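PDB 3G40: Na-K-Cl cotransporter from Methanosarcina acetivorans, which probably cotransports chloride with cations across the membrane, the chain here being only the cytoplasmic C-terminal domain of the whole cotransporter. Local coordinates for residues 62-65 and 66-70; 125-128 and 129-133; 182-185 and 186-190. All blocks are in the same frame, centred on the assembly; numbering follows the deposited sequence.

Contact 1: 62-65 and 66-70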
# COMPACT_ATOMS: atom_id res chain seq x y z
N GLU A 62 -6.90 10.23 -19.21
CA GLU A 62 -6.70 9.09 -18.33
C GLU A 62 -7.65 7.96 -18.71
O GLU A 62 -7.66 6.90 -18.07
CB GLU A 62 -6.93 9.50 -16.87
CG GLU A 62 -6.15 10.73 -16.44
CD GLU A 62 -4.66 10.48 -16.34
OE1 GLU A 62 -4.25 9.29 -16.32
OE2 GLU A 62 -3.89 11.46 -16.27
N ASN A 63 -8.43 8.19 -19.75
CA ASN A 63 -9.48 7.26 -20.16
C ASN A 63 -10.27 6.71 -18.98
O ASN A 63 -10.35 5.51 -18.77
CB ASN A 63 -8.92 6.12 -21.01
CG ASN A 63 -9.94 5.58 -21.99
OD1 ASN A 63 -11.11 5.98 -21.98
ND2 ASN A 63 -9.50 4.67 -22.86
N LEU A 64 -10.83 7.62 -18.19
CA LEU A 64 -11.70 7.24 -17.09
C LEU A 64 -12.86 6.36 -17.58
O LEU A 64 -13.34 5.51 -16.84
CB LEU A 64 -12.23 8.48 -16.38
CG LEU A 64 -11.15 9.32 -15.69
CD1 LEU A 64 -11.75 10.55 -15.04
CD2 LEU A 64 -10.43 8.48 -14.67
N LEU A 65 -13.28 6.56 -18.83
CA LEU A 65 -14.43 5.83 -19.35
C LEU A 65 -14.16 4.33 -19.39
O LEU A 65 -15.07 3.53 -19.21
CB LEU A 65 -14.83 6.35 -20.75
CG LEU A 65 -16.28 6.10 -21.19
CD1 LEU A 65 -17.28 6.86 -20.32
CD2 LEU A 65 -16.47 6.48 -22.66
N SER A 66 -12.90 3.97 -19.62
CA SER A 66 -12.51 2.56 -19.65
C SER A 66 -12.23 1.98 -18.26
O SER A 66 -12.54 0.81 -17.99
CB SER A 66 -11.27 2.39 -20.53
OG SER A 66 -11.53 2.82 -21.85
N GLN A 67 -11.65 2.78 -17.38
CA GLN A 67 -11.17 2.28 -16.09
C GLN A 67 -12.19 2.32 -14.95
O GLN A 67 -12.24 1.40 -14.14
CB GLN A 67 -9.89 3.01 -15.68
CG GLN A 67 -8.75 2.87 -16.68
CD GLN A 67 -7.39 2.91 -16.01
OE1 GLN A 67 -7.17 2.28 -14.98
NE2 GLN A 67 -6.46 3.65 -16.62
N LEU A 68 -12.98 3.39 -14.88
CA LEU A 68 -13.93 3.53 -13.77
C LEU A 68 -14.97 2.41 -13.68
O LEU A 68 -15.25 1.92 -12.59
CB LEU A 68 -14.60 4.91 -13.76
CG LEU A 68 -13.75 6.10 -13.32
CD1 LEU A 68 -14.65 7.27 -12.99
CD2 LEU A 68 -12.86 5.75 -12.12
N PRO A 69 -15.55 2.01 -14.82
CA PRO A 69 -16.54 0.93 -14.73
C PRO A 69 -15.91 -0.36 -14.22
O PRO A 69 -16.56 -1.10 -13.49
CB PRO A 69 -16.97 0.74 -16.19
CG PRO A 69 -16.73 2.05 -16.81
CD PRO A 69 -15.48 2.58 -16.18
N SER A 70 -14.67 -0.63 -14.59
CA SER A 70 -14.02 -1.85 -14.13
C SER A 70 -13.75 -1.79 -12.62
O SER A 70 -13.91 -2.77 -11.90
CB SER A 70 -12.71 -2.09 -14.87
OG SER A 70 -12.13 -3.31 -14.45
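From N63 to S70 the backbone winds into the first turns of helix 64-77: L68 N bonds L64 O at 2.9 Å with an N-H...O angle of 165°, whereas S66 N bonds N63 O at 3.1 Å, and Q67 N makes weak bonds to both N63 O and L64 O. N63 holds the N-cap position. With CG anti to the backbone N (chi1 -151°), this carries its amide against the S66 hydroxyl, where ND2 stands 2.9 Å from S66 OG at an angle too poor for a hydrogen bond. The opening amides of the helix are taken up by D60, whose carboxylate accepts from L64 N and L65 N. This N-terminal end flanks strand 81-86, outermost in this chain's mixed beta sheet, with L64 and L65 against I86 and P69 against W84. On the buried side L64 CB approaches L68 CG at 4.2 Å, and L68 goes on to L33 of helix 30-44. P69 has no N-H to return to L65; its ring carbon CD sits instead 3.2 Å from L65 O, and the helix kinks there.

Contact 2: 125-128 and 129-133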
# COMPACT_ATOMS: atom_id res chain seq x y z
N GLU A 125 -6.83 25.90 -1.67
CA GLU A 125 -7.99 26.77 -1.60
C GLU A 125 -9.26 26.09 -2.09
O GLU A 125 -10.29 26.13 -1.42
CB GLU A 125 -7.75 28.10 -2.32
CG GLU A 125 -8.64 29.19 -1.77
CD GLU A 125 -8.72 29.13 -0.24
OE1 GLU A 125 -7.67 29.21 0.42
OE2 GLU A 125 -9.85 29.01 0.29
N GLU A 126 -9.19 25.45 -3.26
CA GLU A 126 -10.33 24.70 -3.78
C GLU A 126 -10.73 23.60 -2.80
O GLU A 126 -11.90 23.42 -2.48
CB GLU A 126 -10.01 24.08 -5.14
CG GLU A 126 -9.93 25.06 -6.29
CD GLU A 126 -9.81 24.37 -7.63
OE1 GLU A 126 -9.64 23.13 -7.64
OE2 GLU A 126 -9.89 25.06 -8.67
N ILE A 127 -9.73 22.86 -2.32
CA ILE A 127 -9.95 21.80 -1.36
C ILE A 127 -10.69 22.31 -0.13
O ILE A 127 -11.69 21.72 0.30
CB ILE A 127 -8.63 21.12 -0.97
CG1 ILE A 127 -8.12 20.25 -2.12
CG2 ILE A 127 -8.80 20.29 0.30
CD1 ILE A 127 -6.86 19.49 -1.81
N ARG A 128 -10.21 23.42 0.42
CA ARG A 128 -10.84 24.05 1.57
C ARG A 128 -12.28 24.45 1.24
O ARG A 128 -13.19 24.28 2.05
CB ARG A 128 -10.04 25.29 1.99
CG ARG A 128 -9.93 25.49 3.49
CD ARG A 128 -9.03 26.68 3.80
NE ARG A 128 -7.76 26.60 3.07
CZ ARG A 128 -6.97 27.64 2.82
NH1 ARG A 128 -7.31 28.85 3.23
NH2 ARG A 128 -5.84 27.46 2.14
N GLU A 129 -12.48 24.98 0.03
CA GLU A 129 -13.81 25.41 -0.39
C GLU A 129 -14.74 24.20 -0.53
O GLU A 129 -15.91 24.27 -0.16
CB GLU A 129 -13.73 26.16 -1.72
CG GLU A 129 -15.05 26.75 -2.18
CD GLU A 129 -15.72 27.58 -1.11
OE1 GLU A 129 -15.00 28.14 -0.24
OE2 GLU A 129 -16.96 27.67 -1.12
N ILE A 130 -14.21 23.12 -1.08
CA ILE A 130 -14.97 21.88 -1.22
C ILE A 130 -15.40 21.38 0.16
O ILE A 130 -16.56 21.03 0.37
CB ILE A 130 -14.12 20.79 -1.92
CG1 ILE A 130 -14.01 21.10 -3.41
CG2 ILE A 130 -14.74 19.42 -1.72
CD1 ILE A 130 -15.34 21.13 -4.12
N ILE A 131 -14.45 21.36 1.09
CA ILE A 131 -14.71 20.94 2.47
C ILE A 131 -15.79 21.77 3.14
O ILE A 131 -16.67 21.25 3.81
CB ILE A 131 -13.41 21.00 3.30
CG1 ILE A 131 -12.44 19.91 2.83
CG2 ILE A 131 -13.71 20.86 4.79
CD1 ILE A 131 -11.07 20.00 3.44
N ARG A 132 -15.72 23.08 2.94
CA ARG A 132 -16.70 24.01 3.50
C ARG A 132 -18.09 23.73 2.91
O ARG A 132 -19.09 23.71 3.63
CB ARG A 132 -16.26 25.44 3.18
CG ARG A 132 -16.59 26.48 4.22
CD ARG A 132 -16.11 27.85 3.74
NE ARG A 132 -16.67 28.18 2.43
CZ ARG A 132 -17.57 29.14 2.22
NH1 ARG A 132 -18.00 29.88 3.22
NH2 ARG A 132 -18.02 29.36 0.99
N LYS A 133 -18.13 23.50 1.60
CA LYS A 133 -19.37 23.23 0.88
C LYS A 133 -20.03 21.91 1.25
O LYS A 133 -21.26 21.79 1.21
CB LYS A 133 -19.12 23.24 -0.64
CG LYS A 133 -18.70 24.58 -1.24
CD LYS A 133 -19.90 25.46 -1.58
CE LYS A 133 -19.47 26.71 -2.35
NZ LYS A 133 -20.43 27.84 -2.22
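I127 and I131, one turn apart on helix 124-136, lie at a slant to each other where the methyl CG2 of I127 meets CD1 of I131 at 3.9 Å. Both isoleucines hold CG1 anti to the carbonyl carbon; in I131 (chi1 -69°) this brings CG1 back over the preceding turn, 3.2 Å from I127 O. That same carbonyl accepts I131 N in a regular helical bond of 2.9 Å. I130 has its CG1 at 3.3 Å from E126 O and packs on L113 and L115, while I131 touches L115, P256 and L252. The helix is the crossover of the beta-alpha-beta unit formed with strands 112-116 and 140-145, and its isoleucines face the sheet and neighbouring loops.

The charged side chains are turned differently in the two turns. R128 lays one guanidinium face beside the E125 carboxylate, whose carbon CD is 3.7 Å above the plane and offset toward the rim. NH1 therefore stands 2.9 Å from E125 OE1 without an N-H aimed at it, a salt bridge of charge alone. R132 instead presents the guanidinium edge to E129: NH2 donates to the syn lone pair of OE2 at 2.9 Å, the oxygen exactly in plane and the N-H...O angle 175°, while NE gives OE1 a weak bond. K133 NZ adds a long salt bridge, 3.6 Å from E129 OE2. R132, and more distantly K133, thus converge on one carboxylate, which probably favours its ionised form, and the paired R132 contact constrains the carboxylate's rotation in a way that the face-on R128 pair does not.

Contact 3: 182-185 and 186-190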
# COMPACT_ATOMS: atom_id res chain seq x y z
N LEU A 182 -14.80 8.58 15.18
CA LEU A 182 -15.03 7.38 15.99
C LEU A 182 -15.53 6.20 15.16
O LEU A 182 -15.08 5.07 15.33
CB LEU A 182 -16.01 7.68 17.12
CG LEU A 182 -16.38 6.55 18.08
CD1 LEU A 182 -15.11 5.96 18.73
CD2 LEU A 182 -17.34 7.08 19.14
N LEU A 183 -16.48 6.46 14.26
CA LEU A 183 -17.04 5.40 13.41
C LEU A 183 -15.98 4.80 12.50
O LEU A 183 -15.94 3.59 12.31
CB LEU A 183 -18.22 5.94 12.60
CG LEU A 183 -19.47 6.21 13.43
CD1 LEU A 183 -20.39 7.19 12.72
CD2 LEU A 183 -20.21 4.90 13.75
N ILE A 184 -15.13 5.66 11.93
CA ILE A 184 -14.05 5.19 11.09
C ILE A 184 -13.02 4.38 11.90
O ILE A 184 -12.52 3.36 11.44
CB ILE A 184 -13.35 6.37 10.38
CG1 ILE A 184 -14.28 6.97 9.31
CG2 ILE A 184 -12.05 5.90 9.74
CD1 ILE A 184 -14.49 6.10 8.09
N ALA A 185 -12.73 4.84 13.13
CA ALA A 185 -11.83 4.10 14.01
C ALA A 185 -12.35 2.69 14.27
O ALA A 185 -11.62 1.71 14.15
CB ALA A 185 -11.64 4.87 15.36
N TYR A 186 -13.63 2.59 14.59
CA TYR A 186 -14.24 1.29 14.87
C TYR A 186 -14.28 0.40 13.62
O TYR A 186 -14.03 -0.81 13.69
CB TYR A 186 -15.67 1.48 15.37
CG TYR A 186 -16.34 0.17 15.64
CD1 TYR A 186 -16.17 -0.48 16.86
CD2 TYR A 186 -17.13 -0.45 14.67
CE1 TYR A 186 -16.78 -1.70 17.11
CE2 TYR A 186 -17.74 -1.67 14.91
CZ TYR A 186 -17.56 -2.29 16.13
OH TYR A 186 -18.17 -3.50 16.37
N LYS A 187 -14.66 0.99 12.50
CA LYS A 187 -14.74 0.24 11.24
C LYS A 187 -13.36 -0.34 10.84
O LYS A 187 -13.24 -1.52 10.51
CB LYS A 187 -15.28 1.17 10.14
CG LYS A 187 -15.28 0.58 8.71
CD LYS A 187 -16.03 -0.73 8.64
CE LYS A 187 -17.53 -0.53 8.79
NZ LYS A 187 -18.26 -1.84 8.70
N LEU A 188 -12.32 0.49 10.90
CA LEU A 188 -10.99 0.03 10.51
C LEU A 188 -10.42 -0.91 11.56
O LEU A 188 -9.78 -1.90 11.23
CB LEU A 188 -10.05 1.22 10.26
CG LEU A 188 -10.41 2.08 9.06
CD1 LEU A 188 -9.48 3.27 8.93
CD2 LEU A 188 -10.41 1.23 7.75
N LYS A 189 -10.69 -0.63 12.83
CA LYS A 189 -10.28 -1.61 13.84
C LYS A 189 -10.82 -2.98 13.44
O LYS A 189 -10.12 -3.98 13.48
CB LYS A 189 -10.82 -1.25 15.23
CG LYS A 189 -10.57 -2.34 16.29
CD LYS A 189 -11.22 -1.99 17.62
CE LYS A 189 -11.36 -3.21 18.51
NZ LYS A 189 -10.09 -3.95 18.73
N SER A 190 -12.09 -3.00 13.05
CA SER A 190 -12.75 -4.27 12.79
C SER A 190 -12.26 -4.90 11.47
O SER A 190 -11.94 -6.09 11.43
CB SER A 190 -14.28 -4.06 12.80
OG SER A 190 -14.94 -5.05 12.04
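The side chains of I184 and L188 run alongside one another in a common direction, I184 CG2 3.8 Å from L188 CD1. They belong to helix 179-192 of the alpha/beta fold, which packs on the central mixed sheet through I249 and L247 of strand 247-251. Holding CG anti to the carbonyl carbon (chi1 -67°), L188 leans back over the previous turn, so that CG is also 3.4 Å from I184 O. Regular i to i+4 bonds set this spacing: L188 N to I184 O is 2.9 Å and nearly straight at 168°, and K189 N meets A185 O at 2.8 Å.

Beyond this pair, the isoleucine touches I43 and W19 as well as I249, and the leucine touches F39 and D42, which places helix 30-44 against the same face. A185 adds its methyl to I249. Earlier in the helix, L182 and L183 are covered by the short helix 283-286 near the end of the chain, while the ring of Y186 is carried outward to I224. K187 bends at chi2 and chi3 as it leaves the helix for P46, and its NZ donates a hydrogen bond to the backbone oxygen of Y45. Nearer its own backbone, K187 CB rests 3.3 Å from L183 O.

In the fold
From the N terminus the chain passes contact 1, then contact 2, then contact 3, in series; each is confined to successive turns of one helix, so none closes a long loop and none nests or crosses. Contact 1 starts helix 64-77 beside strand 81-86, outermost within the chain. Contact 2 lies in the crossover between strands 112-116 and 140-145, nearer the middle of the sheet. Both fall in the first part of the C-terminal domain, with centres about 26 Å apart. Contact 3 lies in the second part, across the chain's centre from contact 2, and brings helix 179-192 together with helix 30-44 of the first part. No two contacts touch; the shared ten-stranded sheet connects them.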